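Local coordinates for protein heme oxygenase (mycobilin-producing) (Mycobacterium tuberculosis, PDB 3HX9) that probably degrades heme oxidatively to mycobilin, opening the porphyrin ring with an external electron donor and releasing its iron, at residues W57-D60 / E61-Q64. Sequence-based numbering, arbitrary orientation.
Sequences WESD and EAFQ. With HEM (protoporphyrin IX containing Fe), chain E.
S59 caps the start of helix 60-68. Its OG accepts a hydrogen bond from A62 N at 2.9 Å. A chi1 of 66° sets OG between the backbone N and the carbonyl carbon of S59, turned toward A62 N. The carbonyl of S59 opens the helical pattern, taking F63 N at 3.2 Å; a second approach to S59 O, from A62 N, is weak and bent. One residue on, Q64 N donates to D60 O at 2.8 Å, almost straight.

The side chains of D60 and Q64 add a bond one turn apart on the helix surface. Q64 NE2 donates to D60 OD1 at 3.0 Å, reaching the lone pair on the side of OD2. OD1 lies in the amide plane of Q64, while the carboxylate and amide planes stand 63° apart. The Q64 chain bends at chi2, which brings its amide to OD1; its CG also packs against the carboxylate. K5 NZ of strand 3-9 is a distant, weak ionic partner of the same OD1.

Aromatic packing joins the end of strand 51-57 to the helix. W57 and F63 are both buried, and both touch K5. The edge of F63 meets the face of W57 in a T-shaped pair, with planes at 69°. F63 CD1 comes within 3.6 Å of W57 NE1. F63 CB sits over the five-membered ring of W57, 3.9 Å from its centroid, as a CH-pi contact. W57 NE1 itself is hydrogen-bonded to T55 OG1, and the indole also meets the rings of F36 and W66. At the far end of F63, CZ touches heme CBC at 3.5 Å.

This is an N-capped strand-to-helix turn of the dimeric alpha-beta barrel fold, in which F63 lines the heme pocket and W57 packs against F63.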
ATOM      1  N   TRP A  57      -2.779  -6.478   9.066  1.00 12.34           N
ATOM      2  CA  TRP A  57      -3.191  -7.053  10.349  1.00 15.00           C
ATOM      3  C   TRP A  57      -4.681  -7.302  10.326  1.00 16.38           C
ATOM      4  O   TRP A  57      -5.435  -6.608   9.678  1.00 16.24           O
ATOM      5  CB  TRP A  57      -2.857  -6.138  11.496  1.00 14.24           C
ATOM      6  CG  TRP A  57      -1.394  -5.798  11.565  1.00 15.46           C
ATOM      7  CD1 TRP A  57      -0.710  -4.865  10.797  1.00 17.28           C
ATOM      8  CD2 TRP A  57      -0.418  -6.468  12.364  1.00 15.39           C
ATOM      9  NE1 TRP A  57       0.631  -4.951  11.081  1.00 15.16           N
ATOM     10  CE2 TRP A  57       0.842  -5.872  12.082  1.00 15.99           C
ATOM     11  CE3 TRP A  57      -0.493  -7.468  13.336  1.00 17.84           C
ATOM     12  CZ2 TRP A  57       2.044  -6.323  12.703  1.00 17.69           C
ATOM     13  CZ3 TRP A  57       0.678  -7.928  13.958  1.00 18.26           C
ATOM     14  CH2 TRP A  57       1.939  -7.319  13.658  1.00 18.28           C
ATOM     15  N   GLU A  58      -5.108  -8.279  11.101  1.00 18.76           N
ATOM     16  CA  GLU A  58      -6.550  -8.469  11.309  1.00 20.20           C
ATOM     17  C   GLU A  58      -7.274  -7.313  11.973  1.00 18.99           C
ATOM     18  O   GLU A  58      -8.450  -7.075  11.668  1.00 19.19           O
ATOM     19  CB  GLU A  58      -6.751  -9.713  12.189  1.00 20.88           C
ATOM     20  CG  GLU A  58      -6.020 -10.930  11.635  1.00 30.48           C
ATOM     21  CD  GLU A  58      -6.602 -12.243  12.128  1.00 40.32           C
ATOM     22  OE1 GLU A  58      -6.944 -12.332  13.354  1.00 42.14           O
ATOM     23  OE2 GLU A  58      -6.704 -13.163  11.259  1.00 42.56           O
ATOM     24  N   SER A  59      -6.619  -6.585  12.897  1.00 17.06           N
ATOM     25  CA  SER A  59      -7.223  -5.473  13.581  1.00 18.01           C
ATOM     26  C   SER A  59      -6.169  -4.480  14.010  1.00 18.33           C
ATOM     27  O   SER A  59      -4.982  -4.841  14.099  1.00 18.85           O
ATOM     28  CB  SER A  59      -7.920  -5.970  14.857  1.00 19.02           C
ATOM     29  OG  SER A  59      -6.976  -6.473  15.812  1.00 21.83           O
ATOM     30  N   ASP A  60      -6.610  -3.280  14.309  1.00 19.19           N
ATOM     31  CA  ASP A  60      -5.695  -2.316  14.904  1.00 17.53           C
ATOM     32  C   ASP A  60      -5.219  -2.859  16.259  1.00 20.41           C
ATOM     33  O   ASP A  60      -4.052  -2.678  16.607  1.00 20.23           O
ATOM     34  CB  ASP A  60      -6.391  -1.009  15.122  1.00 18.56           C
ATOM     35  CG  ASP A  60      -5.516  -0.004  15.845  1.00 22.02           C
ATOM     36  OD1 ASP A  60      -4.412   0.334  15.343  1.00 19.89           O
ATOM     37  OD2 ASP A  60      -5.913   0.434  16.986  1.00 22.52           O
ATOM     38  N   GLU A  61      -6.085  -3.559  17.006  1.00 20.86           N
ATOM     39  CA  GLU A  61      -5.598  -4.006  18.348  1.00 23.38           C
ATOM     40  C   GLU A  61      -4.431  -4.983  18.208  1.00 22.08           C
ATOM     41  O   GLU A  61      -3.489  -4.974  19.053  1.00 22.22           O
ATOM     42  CB  GLU A  61      -6.726  -4.635  19.195  1.00 25.50           C
ATOM     43  CG  GLU A  61      -7.494  -3.611  20.002  1.00 34.59           C
ATOM     44  CD  GLU A  61      -8.922  -4.080  20.379  1.00 45.50           C
ATOM     45  OE1 GLU A  61      -9.036  -5.181  20.987  1.00 49.99           O
ATOM     46  OE2 GLU A  61      -9.921  -3.343  20.070  1.00 48.08           O
ATOM     47  N   ALA A  62      -4.477  -5.808  17.153  1.00 20.02           N
ATOM     48  CA  ALA A  62      -3.443  -6.763  16.936  1.00 20.04           C
ATOM     49  C   ALA A  62      -2.149  -6.034  16.630  1.00 19.29           C
ATOM     50  O   ALA A  62      -1.087  -6.348  17.197  1.00 19.78           O
ATOM     51  CB  ALA A  62      -3.800  -7.752  15.757  1.00 19.76           C
ATOM     52  N   PHE A  63      -2.251  -5.044  15.757  1.00 16.43           N
ATOM     53  CA  PHE A  63      -1.065  -4.240  15.452  1.00 16.32           C
ATOM     54  C   PHE A  63      -0.513  -3.552  16.714  1.00 16.43           C
ATOM     55  O   PHE A  63       0.686  -3.627  16.995  1.00 18.18           O
ATOM     56  CB  PHE A  63      -1.364  -3.208  14.397  1.00 14.22           C
ATOM     57  CG  PHE A  63      -0.263  -2.176  14.255  1.00 15.40           C
ATOM     58  CD1 PHE A  63       0.957  -2.512  13.642  1.00 18.46           C
ATOM     59  CD2 PHE A  63      -0.453  -0.947  14.784  1.00 15.16           C
ATOM     60  CE1 PHE A  63       1.985  -1.568  13.536  1.00 17.25           C
ATOM     61  CE2 PHE A  63       0.540   0.054  14.718  1.00 17.42           C
ATOM     62  CZ  PHE A  63       1.777  -0.295  14.078  1.00 17.22           C
ATOM     63  N   GLN A  64      -1.386  -2.873  17.454  1.00 17.10           N
ATOM     64  CA  GLN A  64      -0.946  -2.185  18.645  1.00 19.51           C
ATOM     65  C   GLN A  64      -0.269  -3.119  19.655  1.00 19.82           C
ATOM     66  O   GLN A  64       0.713  -2.718  20.323  1.00 21.49           O
ATOM     67  CB  GLN A  64      -2.059  -1.406  19.283  1.00 19.95           C
ATOM     68  CG  GLN A  64      -2.700  -0.346  18.319  1.00 22.29           C
ATOM     69  CD  GLN A  64      -1.840   0.855  17.977  1.00 31.06           C
ATOM     70  OE1 GLN A  64      -0.910   1.182  18.715  1.00 32.74           O
ATOM     71  NE2 GLN A  64      -2.188   1.579  16.862  1.00 31.30           N
TER
HETATM   72  CHA HEM E 200      13.475   0.415  11.202  1.00 18.38           C
HETATM   73  CHB HEM E 200      12.250  -4.100   9.862  1.00 20.56           C
HETATM   74  CHC HEM E 200       7.553  -2.928  10.404  1.00 16.90           C
HETATM   75  CHD HEM E 200       8.890   1.210  12.556  1.00 21.79           C
HETATM   76  C1A HEM E 200      13.512  -0.881  10.730  1.00 19.79           C
HETATM   77  C2A HEM E 200      14.714  -1.524  10.253  1.00 21.83           C
HETATM   78  C3A HEM E 200      14.384  -2.767   9.905  1.00 22.38           C
HETATM   79  C4A HEM E 200      12.987  -2.939  10.098  1.00 18.81           C
HETATM   80  CMA HEM E 200      15.277  -3.855   9.297  1.00 23.61           C
HETATM   81  CAA HEM E 200      16.113  -0.845  10.199  1.00 25.26           C
HETATM   82  CBA HEM E 200      16.231  -0.061   8.882  1.00 26.04           C
HETATM   83  CGA HEM E 200      17.569   0.622   8.639  1.00 28.00           C
HETATM   84  O1A HEM E 200      17.567   1.834   8.540  1.00 34.86           O
HETATM   85  O2A HEM E 200      18.613  -0.031   8.544  1.00 30.12           O
HETATM   86  C1B HEM E 200      10.880  -4.134   9.886  1.00 16.71           C
HETATM   87  C2B HEM E 200      10.096  -5.277   9.447  1.00 17.35           C
HETATM   88  C3B HEM E 200       8.784  -4.949   9.586  1.00 19.59           C
HETATM   89  C4B HEM E 200       8.706  -3.587  10.099  1.00 19.47           C
HETATM   90  CMB HEM E 200      10.637  -6.623   8.940  1.00 21.06           C
HETATM   91  CAB HEM E 200       7.635  -5.867   9.178  1.00 18.92           C
HETATM   92  CBB HEM E 200       6.432  -5.835   9.742  1.00 30.55           C
HETATM   93  C1C HEM E 200       7.517  -1.718  11.049  1.00 18.66           C
HETATM   94  C2C HEM E 200       6.316  -0.987  11.370  1.00 16.28           C
HETATM   95  C3C HEM E 200       6.756   0.155  11.924  1.00 20.75           C
HETATM   96  C4C HEM E 200       8.172   0.171  11.998  1.00 17.65           C
HETATM   97  CMC HEM E 200       4.861  -1.341  11.000  1.00 18.84           C
HETATM   98  CAC HEM E 200       5.883   1.289  12.435  1.00 25.15           C
HETATM   99  CBC HEM E 200       5.023   0.973  13.409  1.00 37.48           C
HETATM  100  C1D HEM E 200      10.234   1.393  12.382  1.00 19.01           C
HETATM  101  C2D HEM E 200      10.918   2.590  12.767  1.00 17.53           C
HETATM  102  C3D HEM E 200      12.356   2.352  12.341  1.00 19.83           C
HETATM  103  C4D HEM E 200      12.376   1.036  11.719  1.00 19.87           C
HETATM  104  CMD HEM E 200      10.258   3.809  13.477  1.00 16.91           C
HETATM  105  CAD HEM E 200      13.523   3.333  12.506  1.00 18.68           C
HETATM  106  CBD HEM E 200      13.501   4.173  11.216  1.00 20.32           C
HETATM  107  CGD HEM E 200      14.486   5.342  11.375  1.00 23.79           C
HETATM  108  O1D HEM E 200      15.377   5.262  12.225  1.00 28.22           O
HETATM  109  O2D HEM E 200      14.363   6.421  10.755  1.00 26.06           O
HETATM  110  NA  HEM E 200      12.439  -1.778  10.615  1.00 20.13           N
HETATM  111  NB  HEM E 200      10.020  -3.153  10.283  1.00 19.24           N
HETATM  112  NC  HEM E 200       8.646  -1.010  11.465  1.00 19.27           N
HETATM  113  ND  HEM E 200      11.103   0.541  11.727  1.00 17.78           N
HETATM  114 FE   HEM E 200      10.552  -1.187  10.734  1.00 18.17          FE